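PDB 3IX0: beta-microseminoprotein from Homo sapiens, which is a secreted seminal plasma protein that forms homodimers, interacts with PI16 and probably binds immunoglobulin. Local coordinates for residues B[1-9]-B[42-51]; B[51-59]-B[86-94]. All blocks are in the same frame, centred on the assembly; numbering follows the deposited sequence.

Contact 1: B[1-9]-B[42-51]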
# COMPACT_ATOMS: atom_id res chain seq x y z
N SER B 1 -1.25 1.36 1.21
CA SER B 1 -1.24 -0.00 1.69
C SER B 1 -2.47 -0.72 1.16
O SER B 1 -3.56 -0.14 1.12
CB SER B 1 -1.21 -0.04 3.23
OG SER B 1 -2.23 0.76 3.80
N CYS B 2 -2.30 -1.97 0.76
CA CYS B 2 -3.38 -2.74 0.16
C CYS B 2 -3.48 -4.09 0.85
O CYS B 2 -2.50 -4.60 1.38
CB CYS B 2 -3.13 -2.95 -1.34
SG CYS B 2 -2.70 -1.46 -2.34
N TYR B 3 -4.68 -4.66 0.85
CA TYR B 3 -4.81 -6.08 1.16
C TYR B 3 -5.34 -6.79 -0.06
O TYR B 3 -5.96 -6.17 -0.91
CB TYR B 3 -5.67 -6.34 2.42
CG TYR B 3 -7.15 -5.98 2.34
CD1 TYR B 3 -8.05 -6.78 1.65
CD2 TYR B 3 -7.67 -4.87 3.02
CE1 TYR B 3 -9.41 -6.48 1.60
CE2 TYR B 3 -9.03 -4.55 2.97
CZ TYR B 3 -9.89 -5.37 2.25
OH TYR B 3 -11.23 -5.09 2.19
N PHE B 4 -5.05 -8.09 -0.14
CA PHE B 4 -5.54 -8.98 -1.19
C PHE B 4 -6.11 -10.23 -0.52
O PHE B 4 -5.44 -10.88 0.27
CB PHE B 4 -4.42 -9.39 -2.14
CG PHE B 4 -3.85 -8.25 -2.94
CD1 PHE B 4 -4.11 -8.13 -4.30
CD2 PHE B 4 -3.03 -7.31 -2.34
CE1 PHE B 4 -3.58 -7.08 -5.04
CE2 PHE B 4 -2.49 -6.27 -3.08
CZ PHE B 4 -2.77 -6.15 -4.42
N ILE B 5 -7.36 -10.55 -0.83
CA ILE B 5 -8.02 -11.72 -0.29
C ILE B 5 -8.64 -12.48 -1.44
O ILE B 5 -8.83 -11.93 -2.54
CB ILE B 5 -9.13 -11.35 0.71
CG1 ILE B 5 -10.07 -10.33 0.06
CG2 ILE B 5 -8.54 -10.82 2.00
CD1 ILE B 5 -11.33 -10.02 0.86
N PRO B 6 -8.97 -13.75 -1.20
CA PRO B 6 -9.57 -14.60 -2.22
C PRO B 6 -10.90 -14.02 -2.66
O PRO B 6 -11.58 -13.41 -1.85
CB PRO B 6 -9.84 -15.91 -1.47
CG PRO B 6 -8.90 -15.89 -0.29
CD PRO B 6 -8.78 -14.45 0.09
N ASN B 7 -11.24 -14.18 -3.93
CA ASN B 7 -12.59 -13.92 -4.39
C ASN B 7 -13.44 -15.20 -4.32
O ASN B 7 -13.26 -16.12 -5.10
CB ASN B 7 -12.57 -13.38 -5.82
CG ASN B 7 -13.96 -13.12 -6.35
OD1 ASN B 7 -14.90 -13.04 -5.58
ND2 ASN B 7 -14.09 -12.99 -7.67
N GLU B 8 -14.36 -15.28 -3.37
CA GLU B 8 -15.21 -16.47 -3.30
C GLU B 8 -16.45 -16.34 -4.17
O GLU B 8 -17.17 -17.30 -4.37
CB GLU B 8 -15.59 -16.80 -1.87
CG GLU B 8 -14.47 -17.43 -1.09
CD GLU B 8 -14.96 -18.12 0.16
OE1 GLU B 8 -16.08 -17.79 0.61
OE2 GLU B 8 -14.22 -19.00 0.67
N GLY B 9 -16.67 -15.13 -4.69
CA GLY B 9 -17.87 -14.84 -5.45
C GLY B 9 -19.06 -14.98 -4.51
O GLY B 9 -18.90 -14.93 -3.29
N CYS B 42 -12.00 -5.81 -8.19
CA CYS B 42 -12.50 -7.17 -8.23
C CYS B 42 -11.83 -7.97 -9.34
O CYS B 42 -11.90 -7.59 -10.50
CB CYS B 42 -14.01 -7.15 -8.47
SG CYS B 42 -14.68 -8.75 -8.99
N TYR B 43 -11.17 -9.06 -9.00
CA TYR B 43 -10.62 -9.95 -10.02
C TYR B 43 -11.20 -11.33 -9.90
O TYR B 43 -11.76 -11.73 -8.86
CB TYR B 43 -9.09 -10.10 -9.91
CG TYR B 43 -8.31 -8.81 -9.90
CD1 TYR B 43 -7.97 -8.21 -8.69
CD2 TYR B 43 -7.92 -8.20 -11.08
CE1 TYR B 43 -7.27 -7.02 -8.67
CE2 TYR B 43 -7.21 -7.01 -11.06
CZ TYR B 43 -6.88 -6.43 -9.85
OH TYR B 43 -6.18 -5.24 -9.82
N GLU B 44 -11.03 -12.07 -10.98
CA GLU B 44 -11.39 -13.47 -11.06
C GLU B 44 -11.08 -14.18 -9.74
O GLU B 44 -11.96 -14.73 -9.10
CB GLU B 44 -10.62 -14.10 -12.22
CG GLU B 44 -11.25 -15.35 -12.79
CD GLU B 44 -12.62 -15.09 -13.37
OE1 GLU B 44 -13.59 -15.74 -12.91
OE2 GLU B 44 -12.73 -14.24 -14.28
N THR B 45 -9.82 -14.13 -9.30
CA THR B 45 -9.43 -14.94 -8.16
C THR B 45 -9.15 -14.17 -6.87
O THR B 45 -8.85 -14.78 -5.85
CB THR B 45 -8.18 -15.77 -8.49
OG1 THR B 45 -7.12 -14.89 -8.85
CG2 THR B 45 -8.49 -16.71 -9.65
N GLU B 46 -9.27 -12.85 -6.91
CA GLU B 46 -8.93 -12.06 -5.74
C GLU B 46 -9.64 -10.72 -5.70
O GLU B 46 -10.11 -10.22 -6.71
CB GLU B 46 -7.41 -11.84 -5.67
CG GLU B 46 -6.82 -11.13 -6.87
CD GLU B 46 -5.32 -10.86 -6.70
OE1 GLU B 46 -4.69 -11.46 -5.81
OE2 GLU B 46 -4.77 -10.04 -7.47
N ILE B 47 -9.69 -10.14 -4.50
CA ILE B 47 -10.14 -8.79 -4.32
C ILE B 47 -9.03 -8.05 -3.59
O ILE B 47 -8.49 -8.55 -2.61
CB ILE B 47 -11.42 -8.73 -3.46
CG1 ILE B 47 -12.53 -9.60 -4.07
CG2 ILE B 47 -11.91 -7.29 -3.32
CD1 ILE B 47 -13.67 -9.85 -3.12
N SER B 48 -8.69 -6.86 -4.08
CA SER B 48 -7.75 -6.01 -3.39
C SER B 48 -8.44 -4.70 -3.00
O SER B 48 -9.28 -4.18 -3.72
CB SER B 48 -6.56 -5.71 -4.29
OG SER B 48 -6.95 -4.91 -5.39
N CYS B 49 -8.10 -4.18 -1.83
CA CYS B 49 -8.53 -2.85 -1.44
C CYS B 49 -7.30 -2.08 -0.98
O CYS B 49 -6.46 -2.62 -0.24
CB CYS B 49 -9.58 -2.91 -0.33
SG CYS B 49 -11.17 -3.59 -0.92
N CYS B 50 -7.18 -0.83 -1.43
CA CYS B 50 -6.05 0.01 -1.08
C CYS B 50 -6.58 1.32 -0.52
O CYS B 50 -7.57 1.85 -1.00
CB CYS B 50 -5.20 0.30 -2.32
SG CYS B 50 -4.55 -1.13 -3.15
N THR B 51 -5.91 1.87 0.48
CA THR B 51 -6.35 3.13 1.03
C THR B 51 -6.06 4.27 0.04
O THR B 51 -5.05 4.29 -0.66
CB THR B 51 -5.68 3.43 2.37
OG1 THR B 51 -6.24 4.63 2.90
CG2 THR B 51 -4.17 3.63 2.19
O HOH W 1 -2.92 2.55 -0.73
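Cys2 and Cys50 face each other as a non-hydrogen-bonded antiparallel pair, and their SG atoms close a disulfide of 2.0 Å with a chi3 of 107°. Two places along, Ser48 CB sits over a face of the Phe4 ring, 3.6 Å from its centroid, a CH-pi contact on the same side of the sheet as the disulfide. On the other side Tyr3 lies across Cys49: its CG stands between backbone N and carbonyl carbon (chi1 66°), which folds the ring back so that Cys49 CB meets one face and OH comes 3.5 Å from Cys49 SG. Ile5 and Ile47 pair through both backbone bonds, Ile47 N to Ile5 O measuring 2.8 Å. Past Pro6, Asn7 ND2 donates to Tyr43 O (2.9 Å) and Glu44 O (3.1 Å), while OD1 accepts from Gly9 N in an Asx turn; Arg16 O is a further partner of ND2. An alanine here is likely to leave these turn carbonyls without their shared donor and Gly9 N without its acceptor. Tyr3 and Phe4 also pair with a strand of the second subunit. Disulfide at one end and Asn7 amide bonds at the other thus hold this edge strand to 46-51.

Contact 2: B[51-59]-B[86-94]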
# COMPACT_ATOMS: atom_id res chain seq x y z
N THR B 51 -5.91 1.87 0.48
CA THR B 51 -6.35 3.13 1.03
C THR B 51 -6.06 4.27 0.04
O THR B 51 -5.05 4.29 -0.66
CB THR B 51 -5.68 3.43 2.37
OG1 THR B 51 -6.24 4.63 2.90
CG2 THR B 51 -4.17 3.63 2.19
N LEU B 52 -6.96 5.25 -0.01
CA LEU B 52 -6.63 6.46 -0.75
C LEU B 52 -5.96 7.51 0.13
O LEU B 52 -5.53 8.55 -0.36
CB LEU B 52 -7.88 7.02 -1.42
CG LEU B 52 -8.39 6.05 -2.49
CD1 LEU B 52 -9.88 6.28 -2.76
CD2 LEU B 52 -7.55 6.16 -3.77
N VAL B 53 -5.85 7.24 1.43
CA VAL B 53 -5.41 8.29 2.35
C VAL B 53 -3.90 8.32 2.55
O VAL B 53 -3.31 7.35 3.00
CB VAL B 53 -6.08 8.17 3.75
CG1 VAL B 53 -5.63 9.33 4.65
CG2 VAL B 53 -7.60 8.14 3.61
N SER B 54 -3.30 9.46 2.23
CA SER B 54 -1.90 9.70 2.56
C SER B 54 -1.76 10.32 3.96
O SER B 54 -2.26 11.41 4.24
CB SER B 54 -1.27 10.61 1.51
OG SER B 54 0.12 10.42 1.50
N THR B 55 -1.06 9.61 4.84
CA THR B 55 -0.87 10.04 6.23
C THR B 55 0.44 10.81 6.40
O THR B 55 1.51 10.26 6.18
CB THR B 55 -0.83 8.81 7.17
OG1 THR B 55 -1.97 8.00 6.92
CG2 THR B 55 -0.81 9.23 8.65
N PRO B 56 0.36 12.08 6.80
CA PRO B 56 1.58 12.85 7.07
C PRO B 56 2.23 12.34 8.34
O PRO B 56 1.55 12.20 9.34
CB PRO B 56 1.06 14.26 7.31
CG PRO B 56 -0.38 14.01 7.84
CD PRO B 56 -0.87 12.89 6.97
N VAL B 57 3.53 12.08 8.30
CA VAL B 57 4.24 11.51 9.44
C VAL B 57 5.46 12.34 9.83
O VAL B 57 6.00 12.20 10.92
CB VAL B 57 4.64 10.03 9.19
CG1 VAL B 57 3.40 9.14 9.16
CG2 VAL B 57 5.43 9.89 7.88
N GLY B 58 5.88 13.23 8.93
CA GLY B 58 7.01 14.08 9.22
C GLY B 58 6.64 15.55 9.23
O GLY B 58 6.42 16.17 8.18
N TYR B 59 6.57 16.11 10.43
CA TYR B 59 6.30 17.52 10.62
C TYR B 59 6.55 17.85 12.09
O TYR B 59 6.79 16.95 12.89
CB TYR B 59 4.85 17.85 10.25
CG TYR B 59 3.83 17.02 10.99
CD1 TYR B 59 3.33 17.44 12.21
CD2 TYR B 59 3.36 15.81 10.47
CE1 TYR B 59 2.39 16.69 12.89
CE2 TYR B 59 2.42 15.05 11.14
CZ TYR B 59 1.94 15.49 12.35
OH TYR B 59 1.02 14.75 13.05
N THR B 86 -1.17 26.75 7.92
CA THR B 86 -0.66 25.45 7.46
C THR B 86 0.81 25.27 7.81
O THR B 86 1.57 26.21 7.79
CB THR B 86 -0.80 25.31 5.94
OG1 THR B 86 -2.16 25.54 5.58
CG2 THR B 86 -0.41 23.91 5.50
N CYS B 87 1.19 24.04 8.15
CA CYS B 87 2.59 23.72 8.41
C CYS B 87 3.18 22.98 7.22
O CYS B 87 2.44 22.53 6.35
CB CYS B 87 2.70 22.87 9.67
SG CYS B 87 2.00 23.68 11.16
N SER B 88 4.50 22.87 7.18
CA SER B 88 5.13 22.10 6.12
C SER B 88 5.33 20.65 6.56
O SER B 88 5.64 20.38 7.73
CB SER B 88 6.45 22.74 5.66
OG SER B 88 7.50 22.45 6.57
N VAL B 89 5.13 19.73 5.62
CA VAL B 89 5.26 18.30 5.88
C VAL B 89 6.43 17.75 5.09
O VAL B 89 6.44 17.80 3.87
CB VAL B 89 4.01 17.51 5.43
CG1 VAL B 89 4.26 15.95 5.56
CG2 VAL B 89 2.78 17.94 6.19
N SER B 90 7.39 17.18 5.79
CA SER B 90 8.56 16.64 5.14
C SER B 90 8.39 15.17 4.71
O SER B 90 9.15 14.68 3.87
CB SER B 90 9.77 16.79 6.05
OG SER B 90 9.50 16.23 7.32
N GLU B 91 7.41 14.46 5.29
CA GLU B 91 7.19 13.06 4.92
C GLU B 91 5.74 12.59 5.02
O GLU B 91 5.11 12.70 6.09
CB GLU B 91 8.10 12.11 5.71
CG GLU B 91 7.84 10.63 5.36
CD GLU B 91 8.76 9.63 6.06
OE1 GLU B 91 9.57 10.03 6.92
OE2 GLU B 91 8.66 8.43 5.76
N TRP B 92 5.23 12.06 3.92
CA TRP B 92 3.91 11.43 3.88
C TRP B 92 4.07 9.94 3.66
O TRP B 92 5.02 9.47 3.04
CB TRP B 92 3.06 11.98 2.74
CG TRP B 92 2.76 13.43 2.80
CD1 TRP B 92 3.57 14.46 2.41
CD2 TRP B 92 1.53 14.03 3.24
NE1 TRP B 92 2.93 15.66 2.60
CE2 TRP B 92 1.68 15.42 3.10
CE3 TRP B 92 0.33 13.52 3.74
CZ2 TRP B 92 0.67 16.31 3.44
CZ3 TRP B 92 -0.67 14.40 4.07
CH2 TRP B 92 -0.50 15.79 3.93
N ILE B 93 3.09 9.18 4.13
CA ILE B 93 3.09 7.75 3.90
C ILE B 93 1.72 7.30 3.45
O ILE B 93 0.71 7.83 3.93
CB ILE B 93 3.51 7.00 5.16
CG1 ILE B 93 5.04 6.93 5.21
CG2 ILE B 93 2.87 5.62 5.20
CD1 ILE B 93 5.60 6.19 6.39
N ILE B 94 1.68 6.36 2.51
CA ILE B 94 0.41 5.81 2.05
C ILE B 94 0.51 4.35 1.65
O ILE B 94 1.30 3.99 0.77
CB ILE B 94 -0.15 6.56 0.85
CG1 ILE B 94 -1.57 6.09 0.57
CG2 ILE B 94 0.71 6.35 -0.39
CD1 ILE B 94 -2.21 6.78 -0.61
OXT ILE B 94 -0.22 3.52 2.19
O HOH W 2 -2.18 6.29 5.03
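Glu91 O is gripped by two consecutive backbone donors, Val57 N at 2.8 Å and Gly58 N at 3.0 Å. The first bond is almost straight, with 174° at the hydrogen; the second reaches a lone pair in the carbonyl plane. Next along, Gly58 O takes Ser90 N at 2.8 Å, with Ser90 OG adding a weak bond. Ser90 and Glu91 crowd against Gly58, which has no side chain. Toward the C-terminal end of strand 91-93, Thr55 and Ile93 exchange both backbone bonds, the shorter being Thr55 N to Ile93 O at 2.7 Å. A water donates to Val53 O, is hydrogen-bonded to Thr55 OG1 and gives Ile93 O a weak bond.

The register slips by one between Pro56 and Gly58, where Ser90 and Glu91 both face the glycine: a classic beta bulge in a two-stranded antiparallel ribbon.

Pro56 lies over the six-membered ring of Trp92, its CB 3.8 Å from the centroid and 18° off the normal. Val89 CG1 approaches a face of the indole too, while Ser54 O lies in plane at its edge. Trp92 CG points anti to the carbonyl carbon (chi1 -62°), which helps lay a face of the benzo ring against the proline. On the other side of the ribbon, Val57 CG2 packs on Glu91 CG at 3.6 Å and also touches Ile93 CD1. Ile94, extended with CG1 anti to its N, lays CG1 against Val53 O and Thr51 CG2. Tyr75 and Val77 of strand 74-79 touch Pro56 on the same chain, whereas Trp92 and Ile93 pair with a strand of the second subunit, where Trp92 packs on Phe4 of that subunit.

How the contacts relate
From the N terminus, strand 2-6 waits until the chain has passed through strands 31-33 and 38-42; contact 1 then closes that loop by bringing in strand 46-51 at residues 42-51. Thr51, shared by both contacts, leads directly into 51-59, which opens the second loop. This runs through strands 64-69 and 74-79 before contact 2 closes it at the C terminus. The loops are thus in series, neither nesting nor crossing, and their contact centres lie 26 Å apart on opposite sides of the chain's centre. Still, the termini meet: Ser1 and Ile94 share a backbone hydrogen bond, joining the four-stranded sheet to the two-stranded ribbon, and both contacts touch the second subunit.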